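Local structure of iodotyrosine deiodinase (6TYK) at residues Arg66-Phe71 and Trp90-Leu95. The protein removes halogen from halotyrosines such as 3-iodo-L-tyrosine with the help of a bound flavin mononucleotide, working as a homodimer of the nitroreductase family. Numbering follows the deposited sequence.
With IYR (3-iodo-tyrosine), chain D.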
ATOM      1  N   ARG A  66       9.584 -24.740   5.926  1.00 17.00           N
ATOM      2  CA  ARG A  66      10.827 -25.264   5.366  1.00 19.89           C
ATOM      3  C   ARG A  66      11.678 -24.116   4.830  1.00 18.55           C
ATOM      4  O   ARG A  66      12.885 -24.030   5.084  1.00 18.35           O
ATOM      5  CB  ARG A  66      10.526 -26.267   4.251  1.00 24.37           C
ATOM      6  CG  ARG A  66      11.744 -26.676   3.441  1.00 29.99           C
ATOM      7  CD  ARG A  66      12.758 -27.422   4.287  1.00 33.92           C
ATOM      8  NE  ARG A  66      13.731 -26.535   4.921  1.00 37.02           N
ATOM      9  CZ  ARG A  66      14.774 -26.951   5.634  1.00 39.10           C
ATOM     10  NH1 ARG A  66      14.990 -28.250   5.809  1.00 40.06           N
ATOM     11  NH2 ARG A  66      15.606 -26.068   6.173  1.00 39.78           N
ATOM     12  N   SER A  67      11.025 -23.231   4.090  1.00 18.35           N
ATOM     13  CA  SER A  67      11.683 -22.073   3.510  1.00 19.37           C
ATOM     14  C   SER A  67      12.223 -21.161   4.611  1.00 17.41           C
ATOM     15  O   SER A  67      13.350 -20.672   4.524  1.00 18.22           O
ATOM     16  CB  SER A  67      10.694 -21.315   2.615  1.00 23.53           C
ATOM     17  OG  SER A  67      11.281 -20.185   1.997  1.00 28.95           O
ATOM     18  N   GLU A  68      11.417 -20.940   5.646  1.00 17.03           N
ATOM     19  CA  GLU A  68      11.839 -20.115   6.777  1.00 15.77           C
ATOM     20  C   GLU A  68      13.011 -20.745   7.511  1.00 17.60           C
ATOM     21  O   GLU A  68      13.930 -20.049   7.930  1.00 17.21           O
ATOM     22  CB  GLU A  68      10.684 -19.888   7.759  1.00 17.56           C
ATOM     23  CG  GLU A  68       9.520 -19.065   7.217  1.00 16.02           C
ATOM     24  CD  GLU A  68       9.876 -17.619   6.942  1.00 17.87           C
ATOM     25  OE1 GLU A  68      11.075 -17.254   7.021  1.00 19.10           O
ATOM     26  OE2 GLU A  68       8.940 -16.849   6.651  1.00 16.77           O
ATOM     27  N   LYS A  69      12.988 -22.062   7.675  1.00 18.14           N
ATOM     28  CA  LYS A  69      14.055 -22.717   8.418  1.00 18.42           C
ATOM     29  C   LYS A  69      15.401 -22.459   7.755  1.00 19.10           C
ATOM     30  O   LYS A  69      16.384 -22.143   8.417  1.00 19.48           O
ATOM     31  CB  LYS A  69      13.795 -24.211   8.524  1.00 19.49           C
ATOM     32  CG  LYS A  69      14.674 -24.888   9.543  1.00 19.26           C
ATOM     33  CD  LYS A  69      14.196 -26.298   9.805  1.00 22.16           C
ATOM     34  CE  LYS A  69      15.035 -26.962  10.873  1.00 24.19           C
ATOM     35  NZ  LYS A  69      16.416 -27.195  10.373  1.00 23.58           N
ATOM     36  N   THR A  70      15.429 -22.582   6.436  1.00 19.25           N
ATOM     37  CA  THR A  70      16.641 -22.342   5.670  1.00 20.09           C
ATOM     38  C   THR A  70      17.030 -20.869   5.778  1.00 19.32           C
ATOM     39  O   THR A  70      18.201 -20.524   5.955  1.00 20.00           O
ATOM     40  CB  THR A  70      16.429 -22.725   4.200  1.00 23.31           C
ATOM     41  OG1 THR A  70      16.118 -24.122   4.118  1.00 27.20           O
ATOM     42  CG2 THR A  70      17.667 -22.434   3.379  1.00 24.18           C
ATOM     43  N   PHE A  71      16.027 -20.002   5.685  1.00 18.76           N
ATOM     44  CA  PHE A  71      16.239 -18.568   5.823  1.00 18.58           C
ATOM     45  C   PHE A  71      16.879 -18.225   7.168  1.00 17.18           C
ATOM     46  O   PHE A  71      17.867 -17.494   7.226  1.00 18.97           O
ATOM     47  CB  PHE A  71      14.912 -17.827   5.640  1.00 19.88           C
ATOM     48  CG  PHE A  71      14.946 -16.387   6.076  1.00 21.83           C
ATOM     49  CD1 PHE A  71      15.464 -15.406   5.247  1.00 24.54           C
ATOM     50  CD2 PHE A  71      14.441 -16.014   7.310  1.00 22.03           C
ATOM     51  CE1 PHE A  71      15.492 -14.081   5.651  1.00 24.14           C
ATOM     52  CE2 PHE A  71      14.457 -14.694   7.710  1.00 22.90           C
ATOM     53  CZ  PHE A  71      14.983 -13.727   6.880  1.00 22.65           C
ATOM     54  N   TRP A  90      11.490 -19.935  12.867  1.00 17.67           N
ATOM     55  CA  TRP A  90      10.989 -20.380  11.571  1.00 17.97           C
ATOM     56  C   TRP A  90       9.618 -21.036  11.646  1.00 16.30           C
ATOM     57  O   TRP A  90       8.908 -21.104  10.639  1.00 17.45           O
ATOM     58  CB  TRP A  90      11.995 -21.318  10.900  1.00 18.16           C
ATOM     59  CG  TRP A  90      12.355 -22.530  11.725  1.00 18.37           C
ATOM     60  CD1 TRP A  90      13.362 -22.634  12.636  1.00 19.07           C
ATOM     61  CD2 TRP A  90      11.712 -23.809  11.693  1.00 19.94           C
ATOM     62  NE1 TRP A  90      13.382 -23.896  13.182  1.00 21.14           N
ATOM     63  CE2 TRP A  90      12.380 -24.638  12.615  1.00 20.93           C
ATOM     64  CE3 TRP A  90      10.638 -24.333  10.972  1.00 18.78           C
ATOM     65  CZ2 TRP A  90      12.004 -25.960  12.839  1.00 20.48           C
ATOM     66  CZ3 TRP A  90      10.273 -25.648  11.189  1.00 19.24           C
ATOM     67  CH2 TRP A  90      10.949 -26.447  12.115  1.00 20.01           C
ATOM     68  N   ARG A  91       9.246 -21.526  12.825  1.00 17.53           N
ATOM     69  CA  ARG A  91       7.928 -22.132  13.019  1.00 17.60           C
ATOM     70  C   ARG A  91       6.838 -21.080  12.792  1.00 17.07           C
ATOM     71  O   ARG A  91       6.975 -19.933  13.225  1.00 19.52           O
ATOM     72  CB  ARG A  91       7.796 -22.698  14.431  1.00 21.42           C
ATOM     73  N   LYS A  92       5.758 -21.469  12.117  1.00 18.14           N
ATOM     74  CA  LYS A  92       4.683 -20.534  11.785  1.00 18.96           C
ATOM     75  C   LYS A  92       3.320 -21.104  12.162  1.00 20.27           C
ATOM     76  O   LYS A  92       2.503 -21.420  11.292  1.00 20.75           O
ATOM     77  CB  LYS A  92       4.728 -20.175  10.298  1.00 21.01           C
ATOM     78  CG  LYS A  92       6.008 -19.462   9.860  1.00 20.66           C
ATOM     79  CD  LYS A  92       6.255 -18.188  10.671  1.00 22.64           C
ATOM     80  CE  LYS A  92       7.734 -17.776  10.647  1.00 21.52           C
ATOM     81  NZ  LYS A  92       8.046 -16.724  11.662  1.00 22.58           N
ATOM     82  N   PRO A  93       3.060 -21.229  13.468  1.00 20.25           N
ATOM     83  CA  PRO A  93       1.789 -21.821  13.908  1.00 20.88           C
ATOM     84  C   PRO A  93       0.551 -21.024  13.477  1.00 20.71           C
ATOM     85  O   PRO A  93      -0.526 -21.611  13.386  1.00 21.41           O
ATOM     86  CB  PRO A  93       1.921 -21.865  15.437  1.00 23.41           C
ATOM     87  CG  PRO A  93       3.074 -20.962  15.779  1.00 23.53           C
ATOM     88  CD  PRO A  93       3.975 -20.949  14.588  1.00 21.12           C
ATOM     89  N   PHE A  94       0.685 -19.730  13.201  1.00 18.23           N
ATOM     90  CA  PHE A  94      -0.487 -18.969  12.761  1.00 16.04           C
ATOM     91  C   PHE A  94      -1.017 -19.444  11.413  1.00 15.48           C
ATOM     92  O   PHE A  94      -2.177 -19.218  11.090  1.00 15.77           O
ATOM     93  CB  PHE A  94      -0.248 -17.454  12.748  1.00 16.84           C
ATOM     94  CG  PHE A  94       0.956 -17.017  11.965  1.00 15.48           C
ATOM     95  CD1 PHE A  94       0.931 -16.961  10.585  1.00 16.29           C
ATOM     96  CD2 PHE A  94       2.097 -16.601  12.621  1.00 17.03           C
ATOM     97  CE1 PHE A  94       2.040 -16.525   9.870  1.00 14.89           C
ATOM     98  CE2 PHE A  94       3.208 -16.172  11.913  1.00 17.85           C
ATOM     99  CZ  PHE A  94       3.179 -16.130  10.538  1.00 16.34           C
ATOM    100  N   LEU A  95      -0.173 -20.114  10.637  1.00 14.79           N
ATOM    101  CA  LEU A  95      -0.608 -20.625   9.339  1.00 15.18           C
ATOM    102  C   LEU A  95      -1.531 -21.830   9.505  1.00 16.54           C
ATOM    103  O   LEU A  95      -2.236 -22.219   8.564  1.00 18.55           O
ATOM    104  CB  LEU A  95       0.601 -20.977   8.468  1.00 14.63           C
ATOM    105  CG  LEU A  95       1.438 -19.778   8.010  1.00 13.99           C
ATOM    106  CD1 LEU A  95       2.657 -20.257   7.237  1.00 15.00           C
ATOM    107  CD2 LEU A  95       0.621 -18.794   7.169  1.00 14.09           C
TER
HETATM  108  N   IYR D 302       9.383 -14.074   7.109  1.00 14.81           N
HETATM  109  CA  IYR D 302      10.191 -14.308   8.278  1.00 14.93           C
HETATM  110  CB  IYR D 302      11.084 -13.143   8.739  1.00 14.20           C
HETATM  111  CC  IYR D 302      10.411 -11.825   8.903  1.00 13.58           C
HETATM  112  CD  IYR D 302      10.529 -10.872   7.892  1.00 13.17           C
HETATM  113  CE  IYR D 302       9.949  -9.607   7.996  1.00 13.78           C
HETATM  114  IE  IYR D 302      10.145  -8.316   6.460  1.00 20.46           I
HETATM  115  CF  IYR D 302       9.247  -9.285   9.161  1.00 12.10           C
HETATM  116  OF  IYR D 302       8.652  -8.071   9.352  1.00 12.57           O
HETATM  117  CG  IYR D 302       9.106 -10.232  10.192  1.00 13.34           C
HETATM  118  CH  IYR D 302       9.699 -11.484  10.065  1.00 13.24           C
HETATM  119  C   IYR D 302       9.356 -14.719   9.477  1.00 16.02           C
HETATM  120  O   IYR D 302       9.743 -15.135  10.569  1.00 17.41           O
HETATM  121  OXT IYR D 302       8.018 -14.607   9.290  1.00 14.99           O
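K69 and W90 run side by side and point the same way, the aliphatic chain of the lysine laid over one face of the indole. CD of K69 stands 3.7 Å from the centroid of the six-membered ring of W90, 12° off its normal, a CH-pi contact. With CG anti to the backbone N (chi1 -166°) and the next two torsions also extended, K69 follows the ring until a bend at chi4 turns NZ off to a salt bridge with E73; its cation-pi attraction to the indole is weak at most. At the root of the tryptophan, W90 CB presses on the helix backbone, 3.5 Å from K69 N, and the CB atoms of E68 and W90 meet at 3.7 Å. Were W90 an alanine, the methylene chain of K69 would probably lose the surface it lies on, opening a gap between helix 54-74 and the loop.

Deeper in, E68 and K92 cross at about a right angle, CG of E68 4.1 Å from CE of K92, and their ends part to serve one ligand. E68 OE2 accepts a 2.8 Å hydrogen bond from N of 3-iodo-tyrosine and is also hydrogen-bonded to Y138 OH, while K92 NZ donates to the ligand's O at 2.6 Å and to the backbone O of T89. E68 OE2 and K92 NZ themselves stay 5.1 Å apart. This is zwitterion recognition in a worked case: opposite charges, held on helix and loop, are matched to the ammonium and carboxylate of the amino acid, which probably favours halotyrosines over simple halophenols.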